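Local coordinates for transglutaminase-like domain-containing protein (Streptococcus suis, PDB 4XZ7) that acts as a transglutaminase, a homodimeric virulence factor with antiphagocytic properties, the present chain being a piece that includes its transglutaminase-like domain, at residues Gln222-Ala225 and Asn226-Tyr230. Sequence-based numbering, arbitrary orientation.
Sequences QYVA and NHTTY
H227 lays its imidazole across the Y223 ring one helical turn back, and its side chain can be followed outward atom by atom. CB lies 3.7 Å from Y223 O. CG stands beside its own backbone N, anti to the carbonyl carbon (chi1 -70°), which turns the ring back toward the preceding turn and sets H227 CG 3.9 Å from Y223 CZ. ND1 then meets two things: it donates to Y223 O at 3.2 Å, the carbonyl oxygen lying 19° out of the imidazole plane, and it sits over one face of the phenol, near the rim. CE1 comes to 3.2 Å from Y223 CE2, whereas NE2, farther along, has drawn away to 4.2 Å from that carbon. With centroids 4.2 Å apart and planes inclined at 34°, the rings meet obliquely.

These residues form the C-terminal end of helix 213-227 in the transglutaminase-like region, where the chain passes into strand 229-230, which pairs in parallel with strand 261-262. The last turns keep N226 N bonded to Q222 O. H227 N donates to V224 O at 3.0 Å, approaching from above the carbonyl plane. T228 OG1 lies equally close to V224 O, and 3.6 Å from V224 CG1; the two side chains run alongside each other, and both touch V256 and F267.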
ATOM      1  N   GLN B 222       1.744  14.384 -30.895  1.00 33.70           N
ATOM      2  CA  GLN B 222       2.841  13.626 -31.485  1.00 33.31           C
ATOM      3  C   GLN B 222       4.089  13.704 -30.618  1.00 30.47           C
ATOM      4  O   GLN B 222       4.786  12.699 -30.417  1.00 32.10           O
ATOM      5  CB  GLN B 222       3.150  14.120 -32.902  1.00 35.42           C
ATOM      6  CG  GLN B 222       3.922  13.100 -33.738  1.00 47.70           C
ATOM      7  CD  GLN B 222       3.119  11.822 -34.026  1.00 53.61           C
ATOM      8  OE1 GLN B 222       3.357  10.772 -33.418  1.00 54.30           O
ATOM      9  NE2 GLN B 222       2.179  11.908 -34.970  1.00 53.33           N
ATOM     10  N   TYR B 223       4.375  14.888 -30.086  1.00 32.48           N
ATOM     11  CA  TYR B 223       5.541  15.007 -29.208  1.00 35.22           C
ATOM     12  C   TYR B 223       5.462  14.101 -27.974  1.00 27.41           C
ATOM     13  O   TYR B 223       6.414  13.360 -27.643  1.00 36.31           O
ATOM     14  CB  TYR B 223       5.726  16.443 -28.737  1.00 35.71           C
ATOM     15  CG  TYR B 223       6.960  16.581 -27.872  1.00 31.32           C
ATOM     16  CD1 TYR B 223       6.886  16.480 -26.488  1.00 28.26           C
ATOM     17  CD2 TYR B 223       8.201  16.787 -28.451  1.00 35.65           C
ATOM     18  CE1 TYR B 223       8.007  16.580 -25.709  1.00 38.89           C
ATOM     19  CE2 TYR B 223       9.325  16.905 -27.682  1.00 38.88           C
ATOM     20  CZ  TYR B 223       9.224  16.797 -26.313  1.00 41.01           C
ATOM     21  OH  TYR B 223      10.353  16.912 -25.550  1.00 49.30           O
ATOM     22  N   VAL B 224       4.339  14.185 -27.270  1.00 33.05           N
ATOM     23  CA  VAL B 224       4.186  13.387 -26.061  1.00 26.98           C
ATOM     24  C   VAL B 224       4.276  11.911 -26.412  1.00 30.16           C
ATOM     25  O   VAL B 224       4.988  11.167 -25.747  1.00 26.97           O
ATOM     26  CB  VAL B 224       2.872  13.671 -25.348  1.00 25.48           C
ATOM     27  CG1 VAL B 224       2.585  12.589 -24.278  1.00 24.29           C
ATOM     28  CG2 VAL B 224       2.931  15.042 -24.726  1.00 26.51           C
ATOM     29  N   ALA B 225       3.594  11.498 -27.483  1.00 36.18           N
ATOM     30  CA  ALA B 225       3.676  10.103 -27.935  1.00 36.00           C
ATOM     31  C   ALA B 225       5.110   9.682 -28.247  1.00 32.90           C
ATOM     32  O   ALA B 225       5.456   8.508 -28.113  1.00 25.90           O
ATOM     33  CB  ALA B 225       2.793   9.888 -29.165  1.00 43.62           C
ATOM     34  N   ASN B 226       5.939  10.636 -28.677  1.00 31.82           N
ATOM     35  CA  ASN B 226       7.338  10.346 -29.005  1.00 26.12           C
ATOM     36  C   ASN B 226       8.319  10.454 -27.842  1.00 29.44           C
ATOM     37  O   ASN B 226       9.500  10.145 -28.008  1.00 30.70           O
ATOM     38  CB  ASN B 226       7.817  11.262 -30.144  1.00 27.86           C
ATOM     39  CG  ASN B 226       7.345  10.779 -31.514  1.00 35.66           C
ATOM     40  OD1 ASN B 226       6.929   9.625 -31.665  1.00 32.44           O
ATOM     41  ND2 ASN B 226       7.388  11.664 -32.510  1.00 29.22           N
ATOM     42  N   HIS B 227       7.857  10.885 -26.668  1.00 31.43           N
ATOM     43  CA  HIS B 227       8.782  10.979 -25.533  1.00 32.95           C
ATOM     44  C   HIS B 227       8.264  10.375 -24.229  1.00 40.62           C
ATOM     45  O   HIS B 227       8.844  10.579 -23.157  1.00 40.18           O
ATOM     46  CB  HIS B 227       9.171  12.444 -25.311  1.00 32.37           C
ATOM     47  CG  HIS B 227      10.057  12.977 -26.389  1.00 35.40           C
ATOM     48  ND1 HIS B 227       9.579  13.733 -27.440  1.00 35.16           N
ATOM     49  CD2 HIS B 227      11.379  12.795 -26.622  1.00 35.22           C
ATOM     50  CE1 HIS B 227      10.576  14.022 -28.255  1.00 38.01           C
ATOM     51  NE2 HIS B 227      11.677  13.459 -27.785  1.00 48.65           N
ATOM     52  N   THR B 228       7.186   9.613 -24.336  1.00 36.45           N
ATOM     53  CA  THR B 228       6.613   8.924 -23.200  1.00 26.94           C
ATOM     54  C   THR B 228       6.469   7.445 -23.515  1.00 21.46           C
ATOM     55  O   THR B 228       5.936   7.094 -24.545  1.00 21.80           O
ATOM     56  CB  THR B 228       5.260   9.501 -22.858  1.00 26.16           C
ATOM     57  OG1 THR B 228       5.366  10.928 -22.815  1.00 27.47           O
ATOM     58  CG2 THR B 228       4.773   8.956 -21.525  1.00 21.10           C
ATOM     59  N   THR B 229       6.941   6.577 -22.628  1.00 20.67           N
ATOM     60  CA  THR B 229       6.771   5.140 -22.829  1.00 24.58           C
ATOM     61  C   THR B 229       5.321   4.713 -22.565  1.00 23.98           C
ATOM     62  O   THR B 229       4.745   5.079 -21.544  1.00 19.70           O
ATOM     63  CB  THR B 229       7.720   4.345 -21.910  1.00 19.52           C
ATOM     64  OG1 THR B 229       9.071   4.566 -22.334  1.00 27.29           O
ATOM     65  CG2 THR B 229       7.411   2.869 -21.951  1.00 19.01           C
ATOM     66  N   TYR B 230       4.719   3.977 -23.495  1.00 23.97           N
ATOM     67  CA  TYR B 230       3.452   3.310 -23.201  1.00 19.62           C
ATOM     68  C   TYR B 230       3.696   2.056 -22.339  1.00 18.83           C
ATOM     69  O   TYR B 230       4.523   1.204 -22.674  1.00 19.80           O
ATOM     70  CB  TYR B 230       2.694   2.918 -24.483  1.00 20.13           C
ATOM     71  CG  TYR B 230       1.225   2.679 -24.178  1.00 19.97           C
ATOM     72  CD1 TYR B 230       0.368   3.753 -23.989  1.00 21.66           C
ATOM     73  CD2 TYR B 230       0.715   1.392 -24.010  1.00 19.56           C
ATOM     74  CE1 TYR B 230      -0.958   3.573 -23.668  1.00 29.69           C
ATOM     75  CE2 TYR B 230      -0.634   1.193 -23.680  1.00 30.23           C
ATOM     76  CZ  TYR B 230      -1.460   2.300 -23.514  1.00 37.50           C
ATOM     77  OH  TYR B 230      -2.795   2.168 -23.196  1.00 43.86           O
TER